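Long-range contacts in bifunctional cytochrome P450/NADPH--P450 reductase (Deinococcus aerius, PDB 7F3H), which probably hydroxylates organic substrates at a heme iron, using electrons passed from NADPH through a fused reductase domain: residues S112-M123 / Q409-L417; F176-T187 / A204-M215. All blocks are in the same frame, centred on the assembly; numbering follows the deposited sequence.

Contact 1 (S112-M123 / Q409-L417); sequences SQRAMKGYFGQM and QFALTEAKL. With HEM (protoporphyrin IX containing Fe), chain E.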
loop_
_atom_site.group_PDB
_atom_site.type_symbol
_atom_site.label_atom_id
_atom_site.label_comp_id
_atom_site.label_asym_id
_atom_site.label_seq_id
_atom_site.Cartn_x
_atom_site.Cartn_y
_atom_site.Cartn_z
ATOM N N SER A 112 -4.427 -14.383 7.561
ATOM C CA SER A 112 -5.048 -14.017 8.819
ATOM C C SER A 112 -3.988 -13.776 9.863
ATOM O O SER A 112 -2.840 -14.196 9.716
ATOM C CB SER A 112 -5.969 -15.126 9.311
ATOM O OG SER A 112 -5.227 -16.314 9.574
ATOM N N GLN A 113 -4.398 -13.117 10.950
ATOM C CA GLN A 113 -3.486 -12.892 12.062
ATOM C C GLN A 113 -2.872 -14.196 12.578
ATOM O O GLN A 113 -1.655 -14.258 12.791
ATOM C CB GLN A 113 -4.200 -12.128 13.175
ATOM C CG GLN A 113 -3.264 -11.482 14.188
ATOM C CD GLN A 113 -2.260 -10.519 13.558
ATOM O OE1 GLN A 113 -2.616 -9.599 12.810
ATOM N NE2 GLN A 113 -0.990 -10.737 13.857
ATOM N N ARG A 114 -3.683 -15.248 12.823
ATOM C CA ARG A 114 -3.042 -16.444 13.402
ATOM C C ARG A 114 -2.009 -17.057 12.435
ATOM O O ARG A 114 -1.156 -17.842 12.859
ATOM C CB ARG A 114 -4.023 -17.496 13.989
ATOM C CG ARG A 114 -4.755 -18.305 13.031
ATOM C CD ARG A 114 -5.911 -17.551 12.608
ATOM N NE ARG A 114 -6.908 -18.243 11.771
ATOM C CZ ARG A 114 -7.974 -17.653 11.245
ATOM N NH1 ARG A 114 -8.829 -18.374 10.514
ATOM N NH2 ARG A 114 -8.311 -16.411 11.615
ATOM N N ALA A 115 -2.061 -16.703 11.143
ATOM C CA ALA A 115 -1.047 -17.208 10.205
ATOM C C ALA A 115 0.281 -16.443 10.272
ATOM O O ALA A 115 1.305 -16.945 9.783
ATOM C CB ALA A 115 -1.595 -17.162 8.774
ATOM N N MET A 116 0.313 -15.277 10.927
ATOM C CA MET A 116 1.461 -14.389 10.809
ATOM C C MET A 116 2.689 -14.959 11.505
ATOM O O MET A 116 3.817 -14.762 11.029
ATOM C CB MET A 116 1.087 -13.019 11.370
ATOM C CG MET A 116 0.145 -12.250 10.431
ATOM S SD MET A 116 0.841 -11.757 8.835
ATOM C CE MET A 116 -0.185 -12.617 7.633
ATOM N N LYS A 117 2.491 -15.673 12.617
ATOM C CA LYS A 117 3.609 -16.326 13.293
ATOM C C LYS A 117 4.412 -17.179 12.311
ATOM O O LYS A 117 5.650 -17.140 12.310
ATOM C CB LYS A 117 3.100 -17.173 14.464
ATOM C CG LYS A 117 4.172 -17.394 15.528
ATOM C CD LYS A 117 3.905 -18.588 16.443
ATOM C CE LYS A 117 5.229 -19.109 17.006
ATOM N NZ LYS A 117 5.015 -19.808 18.290
ATOM N N GLY A 118 3.716 -17.878 11.401
ATOM C CA GLY A 118 4.400 -18.708 10.420
ATOM C C GLY A 118 5.396 -17.961 9.550
ATOM O O GLY A 118 6.259 -18.591 8.926
ATOM N N TYR A 119 5.218 -16.648 9.403
ATOM C CA TYR A 119 6.038 -15.802 8.554
ATOM C C TYR A 119 7.093 -15.022 9.324
ATOM O O TYR A 119 8.008 -14.470 8.699
ATOM C CB TYR A 119 5.148 -14.820 7.781
ATOM C CG TYR A 119 4.057 -15.476 6.956
ATOM C CD1 TYR A 119 4.341 -16.517 6.102
ATOM C CD2 TYR A 119 2.751 -15.050 7.043
ATOM C CE1 TYR A 119 3.355 -17.113 5.341
ATOM C CE2 TYR A 119 1.748 -15.641 6.287
ATOM C CZ TYR A 119 2.050 -16.674 5.441
ATOM O OH TYR A 119 1.045 -17.252 4.671
ATOM N N PHE A 120 7.034 -15.028 10.660
ATOM C CA PHE A 120 7.850 -14.112 11.451
ATOM C C PHE A 120 9.336 -14.267 11.164
ATOM O O PHE A 120 10.038 -13.277 10.888
ATOM C CB PHE A 120 7.604 -14.344 12.935
ATOM C CG PHE A 120 8.454 -13.486 13.808
ATOM C CD1 PHE A 120 8.156 -12.144 13.955
ATOM C CD2 PHE A 120 9.545 -14.007 14.459
ATOM C CE1 PHE A 120 8.934 -11.317 14.753
ATOM C CE2 PHE A 120 10.345 -13.192 15.265
ATOM C CZ PHE A 120 10.038 -11.837 15.407
ATOM N N GLY A 121 9.834 -15.506 11.272
ATOM C CA GLY A 121 11.236 -15.785 11.013
ATOM C C GLY A 121 11.705 -15.242 9.685
ATOM O O GLY A 121 12.871 -14.843 9.540
ATOM N N GLN A 122 10.818 -15.267 8.678
ATOM C CA GLN A 122 11.168 -14.727 7.367
ATOM C C GLN A 122 11.218 -13.204 7.407
ATOM O O GLN A 122 12.215 -12.596 6.997
ATOM C CB GLN A 122 10.175 -15.225 6.315
ATOM C CG GLN A 122 10.027 -16.752 6.311
ATOM C CD GLN A 122 8.593 -17.203 6.064
ATOM O OE1 GLN A 122 7.771 -16.454 5.521
ATOM N NE2 GLN A 122 8.272 -18.416 6.509
ATOM N N MET A 123 10.185 -12.567 7.961
ATOM C CA MET A 123 10.234 -11.119 8.130
ATOM C C MET A 123 11.479 -10.728 8.918
ATOM O O MET A 123 12.221 -9.802 8.542
ATOM C CB MET A 123 8.971 -10.618 8.825
ATOM C CG MET A 123 7.664 -11.015 8.139
ATOM S SD MET A 123 6.284 -10.541 9.227
ATOM C CE MET A 123 4.942 -10.283 8.072
ATOM N N GLN A 409 -2.632 -7.717 7.411
ATOM C CA GLN A 409 -1.952 -8.221 8.608
ATOM C C GLN A 409 -0.478 -8.475 8.342
ATOM O O GLN A 409 0.371 -8.200 9.208
ATOM C CB GLN A 409 -2.642 -9.480 9.150
ATOM C CG GLN A 409 -4.011 -9.214 9.791
ATOM C CD GLN A 409 -5.104 -9.033 8.750
ATOM O OE1 GLN A 409 -5.833 -8.044 8.757
ATOM N NE2 GLN A 409 -5.210 -9.995 7.831
ATOM N N PHE A 410 -0.148 -8.974 7.143
ATOM C CA PHE A 410 1.252 -9.102 6.744
ATOM C C PHE A 410 1.951 -7.749 6.761
ATOM O O PHE A 410 3.034 -7.597 7.351
ATOM C CB PHE A 410 1.339 -9.735 5.356
ATOM C CG PHE A 410 2.717 -10.231 4.992
ATOM C CD1 PHE A 410 3.671 -9.361 4.477
ATOM C CD2 PHE A 410 3.047 -11.581 5.146
ATOM C CE1 PHE A 410 4.918 -9.822 4.129
ATOM C CE2 PHE A 410 4.285 -12.056 4.802
ATOM C CZ PHE A 410 5.233 -11.181 4.291
ATOM N N ALA A 411 1.338 -6.752 6.125
ATOM C CA ALA A 411 1.942 -5.430 6.054
ATOM C C ALA A 411 2.222 -4.889 7.444
ATOM O O ALA A 411 3.381 -4.572 7.775
ATOM C CB ALA A 411 1.024 -4.476 5.294
ATOM N N LEU A 412 1.177 -4.864 8.295
ATOM C CA LEU A 412 1.290 -4.266 9.621
ATOM C C LEU A 412 2.288 -5.027 10.476
ATOM O O LEU A 412 3.075 -4.418 11.216
ATOM C CB LEU A 412 -0.079 -4.184 10.300
ATOM C CG LEU A 412 -1.030 -3.138 9.684
ATOM C CD1 LEU A 412 -2.409 -3.218 10.330
ATOM C CD2 LEU A 412 -0.458 -1.722 9.781
ATOM N N THR A 413 2.310 -6.354 10.372
ATOM C CA THR A 413 3.321 -7.102 11.107
ATOM C C THR A 413 4.716 -6.703 10.640
ATOM O O THR A 413 5.640 -6.497 11.458
ATOM C CB THR A 413 3.090 -8.603 10.921
ATOM O OG1 THR A 413 1.725 -8.907 11.235
ATOM C CG2 THR A 413 3.997 -9.439 11.809
ATOM N N GLU A 414 4.892 -6.605 9.320
ATOM C CA GLU A 414 6.217 -6.400 8.773
ATOM C C GLU A 414 6.737 -5.062 9.319
ATOM O O GLU A 414 7.875 -4.948 9.786
ATOM C CB GLU A 414 6.181 -6.166 7.283
ATOM C CG GLU A 414 7.375 -6.807 6.611
ATOM C CD GLU A 414 7.753 -6.303 5.217
ATOM O OE1 GLU A 414 7.566 -5.105 4.922
ATOM O OE2 GLU A 414 7.348 -7.107 4.259
ATOM N N ALA A 415 5.875 -4.035 9.245
ATOM C CA ALA A 415 6.194 -2.656 9.637
ATOM C C ALA A 415 6.421 -2.517 11.141
ATOM O O ALA A 415 7.378 -1.854 11.577
ATOM C CB ALA A 415 5.055 -1.744 9.200
ATOM N N LYS A 416 5.535 -3.109 11.957
ATOM C CA LYS A 416 5.783 -3.146 13.390
ATOM C C LYS A 416 7.188 -3.673 13.676
ATOM O O LYS A 416 7.955 -3.044 14.415
ATOM C CB LYS A 416 4.729 -4.012 14.082
ATOM C CG LYS A 416 3.348 -3.432 14.101
ATOM C CD LYS A 416 2.390 -4.416 14.729
ATOM C CE LYS A 416 0.983 -4.182 14.215
ATOM N NZ LYS A 416 -0.115 -4.787 15.025
ATOM N N LEU A 417 7.555 -4.807 13.056
ATOM C CA LEU A 417 8.842 -5.452 13.340
ATOM C C LEU A 417 10.023 -4.609 12.880
ATOM O O LEU A 417 11.042 -4.500 13.582
ATOM C CB LEU A 417 8.898 -6.815 12.662
ATOM C CG LEU A 417 10.243 -7.516 12.735
ATOM C CD1 LEU A 417 10.669 -7.753 14.177
ATOM C CD2 LEU A 417 10.146 -8.821 11.988
HETATM C CHA HEM E . -5.875 -4.640 -1.869
HETATM C CHB HEM E . -2.040 -7.514 -1.065
HETATM C CHC HEM E . -0.069 -4.060 1.752
HETATM C CHD HEM E . -3.759 -1.093 0.705
HETATM C C1A HEM E . -5.016 -5.711 -1.888
HETATM C C2A HEM E . -5.201 -6.921 -2.661
HETATM C C3A HEM E . -4.168 -7.744 -2.423
HETATM C C4A HEM E . -3.246 -7.041 -1.546
HETATM C CMA HEM E . -3.961 -9.156 -3.030
HETATM C CAA HEM E . -6.453 -7.215 -3.502
HETATM C CBA HEM E . -7.430 -7.990 -2.610
HETATM C CGA HEM E . -8.691 -8.417 -3.362
HETATM O O1A HEM E . -9.061 -9.611 -3.199
HETATM O O2A HEM E . -9.286 -7.670 -4.197
HETATM C C1B HEM E . -1.184 -6.861 -0.202
HETATM C C2B HEM E . 0.053 -7.390 0.358
HETATM C C3B HEM E . 0.559 -6.446 1.171
HETATM C C4B HEM E . -0.297 -5.276 1.091
HETATM C CMB HEM E . 0.581 -8.816 0.101
HETATM C CAB HEM E . 1.877 -6.404 1.976
HETATM C CBB HEM E . 2.841 -7.325 1.909
HETATM C C1C HEM E . -0.884 -2.940 1.711
HETATM C C2C HEM E . -0.701 -1.683 2.450
HETATM C C3C HEM E . -1.740 -0.900 2.107
HETATM C C4C HEM E . -2.602 -1.616 1.216
HETATM C CMC HEM E . 0.495 -1.349 3.390
HETATM C CAC HEM E . -2.134 0.507 2.532
HETATM C CBC HEM E . -1.424 1.203 3.409
HETATM C C1D HEM E . -4.652 -1.788 -0.086
HETATM C C2D HEM E . -5.881 -1.252 -0.664
HETATM C C3D HEM E . -6.443 -2.241 -1.357
HETATM C C4D HEM E . -5.611 -3.424 -1.275
HETATM C CMD HEM E . -6.452 0.181 -0.500
HETATM C CAD HEM E . -7.745 -2.111 -2.127
HETATM C CBD HEM E . -7.306 -1.612 -3.478
HETATM C CGD HEM E . -8.478 -1.285 -4.340
HETATM O O1D HEM E . -8.228 -1.222 -5.568
HETATM O O2D HEM E . -9.626 -1.092 -3.820
HETATM N NA HEM E . -3.800 -5.812 -1.248
HETATM N NB HEM E . -1.373 -5.585 0.272
HETATM N NC HEM E . -2.048 -2.847 0.959
HETATM N ND HEM E . -4.525 -3.112 -0.479
HETATM FE FE HEM E . -3.035 -4.348 -0.037
#
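The phenyl ring of Phe-410 takes the S-methyl of Met-123 on one face: CE stands 3.6 Å from the ring centroid and only 5° off the normal, a CH-pi contact, with the sulfur farther back above the same face. Met-123 can reach this far because its chain runs extended beyond CG. It sits as a knob among Phe-410, Thr-413, Glu-414 and Leu-417, and its SD rests 3.6 Å from CG2 of Thr-413. Tyr-119 meets the same phenyl ring differently. Here Phe-410 turns its edge toward the tyrosine face in an offset edge-to-face pair, centroids 5.7 Å apart and planes at 60°.

Met-116 is bent at chi2 and chi3, which folds its sulfur over the start of segment 409-417, where SD lies 3.4 Å from the backbone N of Phe-410. One turn earlier, OE1 of Gln-113 packs 3.3 Å from CG of Gln-409. The two amides are not paired: Gln-113 NE2 bonds to Tyr-309, and Gln-409 NE2 to the carbonyl of Phe-111. Thr-413 OG1 turns back on its own helix, and it and its backbone N reach Gln-409 O from opposite faces.

CD1 of Phe-410 also lies 3.4 Å from the heme vinyl carbon CBB, and CB of Ala-411 3.7 Å from the heme methyl CMC. With no hydrogen bond crossing between the two segments, whose short axes cross at -48°, the pairing illustrates how helices D and L pack beside the heme, one side of the P450 core bundle completed by helices 144-161 (E) and 254-285.

Contact 2 (F176-T187 / A204-M215); sequences FLQALARAMHHT and ADRAYWADIASM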
loop_
_atom_site.group_PDB
_atom_site.type_symbol
_atom_site.label_atom_id
_atom_site.label_comp_id
_atom_site.label_asym_id
_atom_site.label_seq_id
_atom_site.Cartn_x
_atom_site.Cartn_y
_atom_site.Cartn_z
ATOM N N PHE A 176 15.301 -9.451 -11.841
ATOM C CA PHE A 176 13.852 -9.633 -11.687
ATOM C C PHE A 176 13.197 -8.388 -11.082
ATOM O O PHE A 176 12.163 -7.924 -11.573
ATOM C CB PHE A 176 13.564 -10.891 -10.860
ATOM C CG PHE A 176 12.084 -11.133 -10.573
ATOM C CD1 PHE A 176 11.468 -10.575 -9.448
ATOM C CD2 PHE A 176 11.321 -11.951 -11.398
ATOM C CE1 PHE A 176 10.132 -10.810 -9.179
ATOM C CE2 PHE A 176 9.971 -12.179 -11.121
ATOM C CZ PHE A 176 9.387 -11.612 -10.014
ATOM N N LEU A 177 13.832 -7.785 -10.072
ATOM C CA LEU A 177 13.256 -6.600 -9.437
ATOM C C LEU A 177 13.443 -5.346 -10.280
ATOM O O LEU A 177 12.592 -4.443 -10.239
ATOM C CB LEU A 177 13.846 -6.418 -8.039
ATOM C CG LEU A 177 13.616 -7.636 -7.123
ATOM C CD1 LEU A 177 14.342 -7.462 -5.817
ATOM C CD2 LEU A 177 12.130 -7.888 -6.893
ATOM N N GLN A 178 14.522 -5.273 -11.073
ATOM C CA GLN A 178 14.664 -4.152 -11.998
ATOM C C GLN A 178 13.589 -4.207 -13.081
ATOM O O GLN A 178 13.006 -3.172 -13.450
ATOM C CB GLN A 178 16.062 -4.154 -12.629
ATOM C CG GLN A 178 17.167 -3.626 -11.710
ATOM C CD GLN A 178 18.575 -3.965 -12.203
ATOM O OE1 GLN A 178 18.755 -4.663 -13.204
ATOM N NE2 GLN A 178 19.578 -3.475 -11.489
ATOM N N ALA A 179 13.284 -5.416 -13.564
ATOM C CA ALA A 179 12.198 -5.601 -14.515
ATOM C C ALA A 179 10.855 -5.214 -13.888
ATOM O O ALA A 179 10.041 -4.518 -14.517
ATOM C CB ALA A 179 12.188 -7.057 -15.007
ATOM N N LEU A 180 10.603 -5.660 -12.646
ATOM C CA LEU A 180 9.404 -5.219 -11.919
ATOM C C LEU A 180 9.305 -3.697 -11.871
ATOM O O LEU A 180 8.249 -3.119 -12.170
ATOM C CB LEU A 180 9.386 -5.781 -10.493
ATOM C CG LEU A 180 8.103 -5.513 -9.694
ATOM C CD1 LEU A 180 6.910 -6.160 -10.406
ATOM C CD2 LEU A 180 8.221 -6.030 -8.285
ATOM N N ALA A 181 10.397 -3.033 -11.471
ATOM C CA ALA A 181 10.377 -1.578 -11.344
ATOM C C ALA A 181 10.066 -0.910 -12.687
ATOM O O ALA A 181 9.179 -0.049 -12.777
ATOM C CB ALA A 181 11.713 -1.076 -10.770
ATOM N N ARG A 182 10.785 -1.314 -13.739
ATOM C CA ARG A 182 10.558 -0.779 -15.076
ATOM C C ARG A 182 9.112 -0.982 -15.509
ATOM O O ARG A 182 8.471 -0.051 -16.012
ATOM C CB ARG A 182 11.505 -1.452 -16.073
ATOM C CG ARG A 182 12.977 -1.091 -15.957
ATOM C CD ARG A 182 13.757 -1.561 -17.220
ATOM N NE ARG A 182 13.718 -3.012 -17.370
ATOM C CZ ARG A 182 14.613 -3.831 -16.810
ATOM N NH1 ARG A 182 15.610 -3.336 -16.082
ATOM N NH2 ARG A 182 14.526 -5.147 -16.977
ATOM N N ALA A 183 8.592 -2.214 -15.354
ATOM C CA ALA A 183 7.228 -2.518 -15.799
ATOM C C ALA A 183 6.205 -1.681 -15.039
ATOM O O ALA A 183 5.239 -1.191 -15.633
ATOM C CB ALA A 183 6.919 -4.019 -15.678
ATOM N N MET A 184 6.366 -1.562 -13.709
ATOM C CA MET A 184 5.460 -0.733 -12.899
ATOM C C MET A 184 5.456 0.717 -13.380
ATOM O O MET A 184 4.388 1.325 -13.604
ATOM C CB MET A 184 5.863 -0.820 -11.430
ATOM C CG MET A 184 5.506 -2.173 -10.791
ATOM S SD MET A 184 3.714 -2.356 -10.683
ATOM C CE MET A 184 3.464 -1.690 -9.023
ATOM N N HIS A 185 6.647 1.296 -13.542
ATOM C CA HIS A 185 6.725 2.661 -14.047
ATOM C C HIS A 185 6.028 2.799 -15.406
ATOM O O HIS A 185 5.227 3.726 -15.631
ATOM C CB HIS A 185 8.185 3.090 -14.149
ATOM C CG HIS A 185 8.361 4.466 -14.702
ATOM N ND1 HIS A 185 8.148 5.605 -13.951
ATOM C CD2 HIS A 185 8.671 4.889 -15.952
ATOM C CE1 HIS A 185 8.364 6.671 -14.703
ATOM N NE2 HIS A 185 8.675 6.264 -15.922
ATOM N N HIS A 186 6.314 1.877 -16.328
ATOM C CA HIS A 186 5.718 1.971 -17.657
ATOM C C HIS A 186 4.204 1.795 -17.602
ATOM O O HIS A 186 3.470 2.430 -18.373
ATOM C CB HIS A 186 6.355 0.939 -18.588
ATOM C CG HIS A 186 6.069 1.190 -20.028
ATOM N ND1 HIS A 186 5.150 0.455 -20.743
ATOM C CD2 HIS A 186 6.539 2.138 -20.874
ATOM C CE1 HIS A 186 5.095 0.916 -21.980
ATOM N NE2 HIS A 186 5.930 1.936 -22.084
ATOM N N THR A 187 3.727 0.955 -16.677
ATOM C CA THR A 187 2.291 0.753 -16.523
ATOM C C THR A 187 1.598 2.051 -16.150
ATOM O O THR A 187 0.556 2.386 -16.727
ATOM C CB THR A 187 2.018 -0.318 -15.455
ATOM O OG1 THR A 187 2.298 -1.627 -15.971
ATOM C CG2 THR A 187 0.588 -0.246 -14.957
ATOM N N ALA A 204 9.735 0.991 -26.427
ATOM C CA ALA A 204 9.487 0.908 -24.992
ATOM C C ALA A 204 8.379 -0.088 -24.677
ATOM O O ALA A 204 8.493 -0.850 -23.713
ATOM C CB ALA A 204 9.158 2.288 -24.429
ATOM N N ASP A 205 7.319 -0.133 -25.494
ATOM C CA ASP A 205 6.298 -1.173 -25.317
ATOM C C ASP A 205 6.887 -2.579 -25.505
ATOM O O ASP A 205 6.535 -3.517 -24.764
ATOM C CB ASP A 205 5.117 -0.962 -26.278
ATOM C CG ASP A 205 4.248 0.236 -25.899
ATOM O OD1 ASP A 205 4.026 0.461 -24.693
ATOM O OD2 ASP A 205 3.770 0.949 -26.812
ATOM N N ARG A 206 7.764 -2.749 -26.504
ATOM C CA ARG A 206 8.355 -4.067 -26.741
ATOM C C ARG A 206 9.176 -4.509 -25.546
ATOM O O ARG A 206 9.059 -5.644 -25.070
ATOM C CB ARG A 206 9.245 -4.067 -27.983
ATOM C CG ARG A 206 8.576 -3.766 -29.285
ATOM C CD ARG A 206 9.527 -4.127 -30.421
ATOM N NE ARG A 206 9.225 -3.423 -31.656
ATOM C CZ ARG A 206 9.959 -2.427 -32.139
ATOM N NH1 ARG A 206 11.059 -2.012 -31.495
ATOM N NH2 ARG A 206 9.588 -1.847 -33.274
ATOM N N ALA A 207 10.029 -3.620 -25.055
ATOM C CA ALA A 207 10.793 -3.949 -23.859
ATOM C C ALA A 207 9.877 -4.181 -22.648
ATOM O O ALA A 207 10.181 -5.008 -21.788
ATOM C CB ALA A 207 11.822 -2.852 -23.600
ATOM N N TYR A 208 8.736 -3.499 -22.581
ATOM C CA TYR A 208 7.835 -3.686 -21.446
ATOM C C TYR A 208 7.275 -5.104 -21.434
ATOM O O TYR A 208 7.436 -5.838 -20.448
ATOM C CB TYR A 208 6.747 -2.605 -21.513
ATOM C CG TYR A 208 5.507 -2.743 -20.674
ATOM C CD1 TYR A 208 5.513 -2.474 -19.292
ATOM C CD2 TYR A 208 4.292 -3.054 -21.280
ATOM C CE1 TYR A 208 4.331 -2.572 -18.536
ATOM C CE2 TYR A 208 3.110 -3.155 -20.530
ATOM C CZ TYR A 208 3.136 -2.907 -19.169
ATOM O OH TYR A 208 1.948 -3.003 -18.479
ATOM N N TRP A 209 6.685 -5.532 -22.555
ATOM C CA TRP A 209 6.179 -6.901 -22.625
ATOM C C TRP A 209 7.303 -7.917 -22.447
ATOM O O TRP A 209 7.073 -9.009 -21.894
ATOM C CB TRP A 209 5.423 -7.131 -23.939
ATOM C CG TRP A 209 4.167 -6.289 -24.010
ATOM C CD1 TRP A 209 3.970 -5.154 -24.757
ATOM C CD2 TRP A 209 2.971 -6.484 -23.263
ATOM N NE1 TRP A 209 2.720 -4.639 -24.530
ATOM C CE2 TRP A 209 2.080 -5.437 -23.619
ATOM C CE3 TRP A 209 2.563 -7.429 -22.333
ATOM C CZ2 TRP A 209 0.807 -5.320 -23.071
ATOM C CZ3 TRP A 209 1.289 -7.318 -21.791
ATOM C CH2 TRP A 209 0.429 -6.268 -22.170
ATOM N N ALA A 210 8.532 -7.554 -22.837
ATOM C CA ALA A 210 9.673 -8.448 -22.632
ATOM C C ALA A 210 10.000 -8.609 -21.157
ATOM O O ALA A 210 10.231 -9.734 -20.686
ATOM C CB ALA A 210 10.898 -7.931 -23.399
ATOM N N ASP A 211 10.095 -7.476 -20.438
ATOM C CA ASP A 211 10.245 -7.438 -18.982
ATOM C C ASP A 211 9.222 -8.350 -18.312
ATOM O O ASP A 211 9.554 -9.159 -17.425
ATOM C CB ASP A 211 10.047 -5.996 -18.479
ATOM C CG ASP A 211 11.286 -5.127 -18.604
ATOM O OD1 ASP A 211 12.390 -5.676 -18.754
ATOM O OD2 ASP A 211 11.158 -3.882 -18.536
ATOM N N ILE A 212 7.956 -8.202 -18.711
ATOM C CA ILE A 212 6.909 -9.007 -18.092
ATOM C C ILE A 212 7.167 -10.476 -18.347
ATOM O O ILE A 212 7.023 -11.308 -17.443
ATOM C CB ILE A 212 5.507 -8.612 -18.596
ATOM C CG1 ILE A 212 5.221 -7.121 -18.393
ATOM C CG2 ILE A 212 4.485 -9.497 -17.935
ATOM C CD1 ILE A 212 3.807 -6.737 -18.766
ATOM N N ALA A 213 7.564 -10.816 -19.581
ATOM C CA ALA A 213 7.892 -12.204 -19.911
ATOM C C ALA A 213 9.017 -12.734 -19.019
ATOM O O ALA A 213 8.966 -13.873 -18.548
ATOM C CB ALA A 213 8.281 -12.313 -21.384
ATOM N N SER A 214 10.065 -11.943 -18.828
ATOM C CA SER A 214 11.183 -12.386 -17.991
ATOM C C SER A 214 10.722 -12.665 -16.556
ATOM O O SER A 214 11.154 -13.644 -15.920
ATOM C CB SER A 214 12.293 -11.332 -18.018
ATOM O OG SER A 214 11.896 -10.167 -17.297
ATOM N N MET A 215 9.803 -11.835 -16.050
ATOM C CA MET A 215 9.257 -12.069 -14.709
ATOM C C MET A 215 8.422 -13.347 -14.660
ATOM O O MET A 215 8.629 -14.201 -13.780
ATOM C CB MET A 215 8.422 -10.871 -14.270
ATOM C CG MET A 215 9.276 -9.653 -14.058
ATOM S SD MET A 215 8.478 -8.421 -13.048
ATOM C CE MET A 215 7.806 -7.352 -14.311
#
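The ring of Tyr-208 lies between two side chains, ND1 of His-186 standing 3.2 Å above one face and CD1 of Ile-212 over the opposite face, both toward the rim, while the carbonyl O of Ala-183 approaches its edge in plane. The imidazole lies obliquely to the phenol, the planes 46° apart. At the other end, Phe-176 carries SD of Met-215 over a face, a Met-aromatic contact at 4.6 Å from the centroid. These groups join the F and G helices of the cytochrome P450 fold, the pair that characteristically lies over the substrate side of the heme.

Small residues make the close approach possible. Asp-211 passes near Ala-179, and Met-215 lodges as a knob among Phe-176, Ala-179, Leu-180 and Ala-183, its methyl CE, turned by the bend at chi3 (-96°), resting 3.7 Å from CB of Ala-183. Tyr-208 OH donates to Thr-187 OG1 (2.9 Å), which in turn donates to Ala-183 O; Asn-84 of helix 80-86 also bonds this phenol. A leucine in place of Tyr-208 would probably leave Thr-187 and Asn-84 without their shared hydroxyl and the imidazole freer to turn.

On the more exposed side, Arg-182 grips Asp-211 side-on: NE reaches OD2 at 2.9 Å on its syn side, though tilted out of the carboxylate plane, whereas NH2 meets OD1 at 2.8 Å from above that plane.

Contact 2 is nested along the chain inside the loop closed by contact 1: helix 113-137 comes first, helices 175-190 and 199-227 follow as near neighbours in sequence, and helix 408-425 returns much later to meet the first. Their centres lie 29 Å apart and their nearest atoms about 12 Å, so they do not touch. Helix 254-285, the long central helix of the P450 fold, links them, since residues of both contacts pack against it. Contact 1 belongs to the core that borders the heme, contact 2 to the more peripheral F-G pair, which in P450s is commonly mobile during substrate entry; a comparable division is plausible here.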